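AvrA (Salmonella typhimurium, PDB 6BE0) probably transfers acetyl groups from acetyl-CoA to serine and threonine residues of target proteins, as a YopJ-family bacterial effector that binds inositol hexakisphosphate. Local coordinates at residues R49-I54 / K291-Y296. Numbering follows the deposited sequence.
Sequences RLESEI and KRIAEY. With IHP (inositol hexakisphosphate), chain B.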
loop_
_atom_site.group_PDB
_atom_site.type_symbol
_atom_site.label_atom_id
_atom_site.label_comp_id
_atom_site.label_asym_id
_atom_site.label_seq_id
_atom_site.Cartn_x
_atom_site.Cartn_y
_atom_site.Cartn_z
ATOM N N ARG A 49 -7.123 23.127 -1.924
ATOM C CA ARG A 49 -7.747 22.636 -3.149
ATOM C C ARG A 49 -8.284 21.222 -2.954
ATOM O O ARG A 49 -9.370 20.899 -3.431
ATOM C CB ARG A 49 -6.759 22.665 -4.318
ATOM C CG ARG A 49 -6.373 24.065 -4.774
ATOM C CD ARG A 49 -5.753 24.063 -6.168
ATOM N NE ARG A 49 -4.588 23.185 -6.265
ATOM C CZ ARG A 49 -4.622 21.919 -6.680
ATOM N NH1 ARG A 49 -5.766 21.353 -7.049
ATOM N NH2 ARG A 49 -3.500 21.213 -6.729
ATOM N N LEU A 50 -7.525 20.386 -2.252
ATOM C CA LEU A 50 -7.936 19.007 -1.998
ATOM C C LEU A 50 -9.245 18.956 -1.222
ATOM O O LEU A 50 -10.145 18.186 -1.554
ATOM C CB LEU A 50 -6.853 18.250 -1.224
ATOM C CG LEU A 50 -5.506 18.048 -1.920
ATOM C CD1 LEU A 50 -4.563 17.273 -1.014
ATOM C CD2 LEU A 50 -5.675 17.332 -3.248
ATOM N N GLU A 51 -9.344 19.777 -0.184
ATOM C CA GLU A 51 -10.543 19.823 0.642
ATOM C C GLU A 51 -11.714 20.397 -0.145
ATOM O O GLU A 51 -12.834 19.897 -0.060
ATOM C CB GLU A 51 -10.285 20.651 1.901
ATOM C CG GLU A 51 -9.285 20.012 2.851
ATOM C CD GLU A 51 -8.902 20.921 3.998
ATOM O OE1 GLU A 51 -8.622 22.110 3.745
ATOM O OE2 GLU A 51 -8.886 20.446 5.153
ATOM N N SER A 52 -11.444 21.446 -0.914
ATOM C CA SER A 52 -12.460 22.068 -1.755
ATOM C C SER A 52 -13.007 21.077 -2.777
ATOM O O SER A 52 -14.218 20.995 -2.994
ATOM C CB SER A 52 -11.884 23.292 -2.469
ATOM O OG SER A 52 -12.837 23.863 -3.346
ATOM N N GLU A 53 -12.104 20.328 -3.398
ATOM C CA GLU A 53 -12.469 19.380 -4.443
ATOM C C GLU A 53 -13.319 18.231 -3.900
ATOM O O GLU A 53 -14.082 17.612 -4.641
ATOM C CB GLU A 53 -11.209 18.835 -5.115
ATOM C CG GLU A 53 -10.523 19.853 -6.018
ATOM C CD GLU A 53 -9.058 19.542 -6.258
ATOM O OE1 GLU A 53 -8.613 18.431 -5.902
ATOM O OE2 GLU A 53 -8.348 20.414 -6.800
ATOM N N ILE A 54 -13.186 17.955 -2.608
ATOM C CA ILE A 54 -14.019 16.952 -1.952
ATOM C C ILE A 54 -15.440 17.480 -1.771
ATOM O O ILE A 54 -16.411 16.753 -1.969
ATOM C CB ILE A 54 -13.435 16.538 -0.580
ATOM C CG1 ILE A 54 -12.209 15.644 -0.785
ATOM C CG2 ILE A 54 -14.474 15.798 0.268
ATOM C CD1 ILE A 54 -11.431 15.344 0.482
ATOM N N LYS A 291 -7.001 10.871 3.661
ATOM C CA LYS A 291 -5.694 10.483 4.184
ATOM C C LYS A 291 -4.583 11.300 3.531
ATOM O O LYS A 291 -3.606 11.661 4.187
ATOM C CB LYS A 291 -5.436 8.989 3.970
ATOM C CG LYS A 291 -4.159 8.476 4.644
ATOM C CD LYS A 291 -4.219 8.629 6.161
ATOM C CE LYS A 291 -2.947 8.142 6.841
ATOM N NZ LYS A 291 -2.737 6.681 6.677
ATOM N N ARG A 292 -4.732 11.583 2.239
ATOM C CA ARG A 292 -3.780 12.435 1.534
ATOM C C ARG A 292 -3.686 13.789 2.226
ATOM O O ARG A 292 -2.594 14.326 2.421
ATOM C CB ARG A 292 -4.186 12.625 0.068
ATOM C CG ARG A 292 -3.294 13.612 -0.684
ATOM C CD ARG A 292 -3.720 13.811 -2.129
ATOM N NE ARG A 292 -3.534 12.607 -2.938
ATOM C CZ ARG A 292 -4.510 11.794 -3.335
ATOM N NH1 ARG A 292 -5.777 12.032 -3.013
ATOM N NH2 ARG A 292 -4.216 10.730 -4.069
ATOM N N ILE A 293 -4.843 14.333 2.591
ATOM C CA ILE A 293 -4.911 15.635 3.244
ATOM C C ILE A 293 -4.211 15.594 4.601
ATOM O O ILE A 293 -3.467 16.510 4.952
ATOM C CB ILE A 293 -6.375 16.093 3.418
ATOM C CG1 ILE A 293 -7.025 16.279 2.041
ATOM C CG2 ILE A 293 -6.446 17.393 4.221
ATOM C CD1 ILE A 293 -8.511 16.553 2.085
ATOM N N ALA A 294 -4.454 14.530 5.358
ATOM C CA ALA A 294 -3.802 14.349 6.649
ATOM C C ALA A 294 -2.289 14.298 6.476
ATOM O O ALA A 294 -1.546 14.978 7.185
ATOM C CB ALA A 294 -4.298 13.080 7.322
ATOM N N GLU A 295 -1.849 13.486 5.520
ATOM C CA GLU A 295 -0.431 13.317 5.233
ATOM C C GLU A 295 0.234 14.639 4.853
ATOM O O GLU A 295 1.326 14.950 5.327
ATOM C CB GLU A 295 -0.249 12.293 4.113
ATOM C CG GLU A 295 -0.504 10.853 4.541
ATOM C CD GLU A 295 0.687 10.227 5.246
ATOM O OE1 GLU A 295 1.571 10.973 5.719
ATOM O OE2 GLU A 295 0.743 8.982 5.320
ATOM N N TYR A 296 -0.430 15.416 4.002
ATOM C CA TYR A 296 0.099 16.711 3.582
ATOM C C TYR A 296 0.160 17.690 4.751
ATOM O O TYR A 296 1.156 18.390 4.933
ATOM C CB TYR A 296 -0.750 17.312 2.458
ATOM C CG TYR A 296 -0.603 16.642 1.106
ATOM C CD1 TYR A 296 0.025 15.410 0.971
ATOM C CD2 TYR A 296 -1.088 17.254 -0.042
ATOM C CE1 TYR A 296 0.156 14.806 -0.266
ATOM C CE2 TYR A 296 -0.960 16.659 -1.281
ATOM C CZ TYR A 296 -0.338 15.437 -1.389
ATOM O OH TYR A 296 -0.213 14.848 -2.625
HETATM C C1 IHP B . -2.850 5.862 13.127
HETATM C C2 IHP B . -2.911 5.901 11.605
HETATM C C3 IHP B . -4.329 6.149 11.118
HETATM C C4 IHP B . -4.906 7.397 11.753
HETATM C C5 IHP B . -4.986 7.184 13.253
HETATM C C6 IHP B . -3.592 6.995 13.834
HETATM O O11 IHP B . -1.488 5.851 13.515
HETATM P P1 IHP B . -0.850 4.464 13.976
HETATM O O21 IHP B . 0.560 4.357 13.439
HETATM O O31 IHP B . -1.656 3.298 13.444
HETATM O O41 IHP B . -0.818 4.411 15.480
HETATM O O12 IHP B . -2.013 6.912 11.096
HETATM P P2 IHP B . -0.783 6.494 10.190
HETATM O O22 IHP B . 0.034 5.416 10.863
HETATM O O32 IHP B . -1.257 5.966 8.857
HETATM O O42 IHP B . 0.101 7.699 9.959
HETATM O O13 IHP B . -4.342 6.251 9.693
HETATM P P3 IHP B . -5.027 5.095 8.837
HETATM O O23 IHP B . -4.218 4.839 7.590
HETATM O O33 IHP B . -5.122 3.813 9.631
HETATM O O43 IHP B . -6.413 5.525 8.432
HETATM O O14 IHP B . -6.179 7.728 11.167
HETATM P P4 IHP B . -7.535 6.887 11.399
HETATM O O24 IHP B . -8.237 6.699 10.073
HETATM O O34 IHP B . -7.264 5.527 12.002
HETATM O O44 IHP B . -8.461 7.657 12.300
HETATM O O15 IHP B . -5.645 8.268 13.909
HETATM P P5 IHP B . -6.480 7.971 15.222
HETATM O O25 IHP B . -6.102 6.616 15.783
HETATM O O35 IHP B . -6.185 9.038 16.245
HETATM O O45 IHP B . -7.959 7.974 14.923
HETATM O O16 IHP B . -2.854 8.213 13.756
HETATM P P6 IHP B . -2.129 8.748 15.035
HETATM O O26 IHP B . -1.672 10.165 14.803
HETATM O O36 IHP B . -3.070 8.716 16.212
HETATM O O46 IHP B . -0.921 7.900 15.344
#
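Leu50 and Ile293 face each other across two nearly antiparallel helices, with CB of Leu50 3.8 Å from CG1 of Ile293. CD1 of Leu50 stays beside that CG1 yet reaches past it: it lies 3.6 Å from CD2 of Tyr296, meeting the ring obliquely, and rests crosswise on the aliphatic part of Arg292, 3.7 Å from its CD. Ile293 keeps CG1 anti to its own carbonyl carbon (chi1 -63°), against Leu50 CB, and the extended chain beyond carries CD1 to CD1 of Ile54, tip to tip at 3.5 Å. CD1 of Ile293 also touches CG of Glu51, a residue suited to the margin because its methylenes pack while its carboxylate pairs with Lys297. The segment axes come within 10.3 Å, with 162° between their N-to-C directions, joining helix 40-55, the first of the modelled chain, to the C-terminal helix 287-300 of the YopJ-family acetyltransferase fold. Arg292 serves two environments: CG lies 3.5 Å above one face of the Tyr296 ring, offset toward its rim, whereas the guanidinium is bridged to Glu185 and Asp68. Asp68 is also hydrogen-bonded to the Tyr296 hydroxyl, fixing the far end of the ring. From the same helix, Lys291 points its bent chain into the inositol hexakisphosphate pocket; its NZ donates to the ligand's O23 at 2.5 Å and O32 at 2.7 Å.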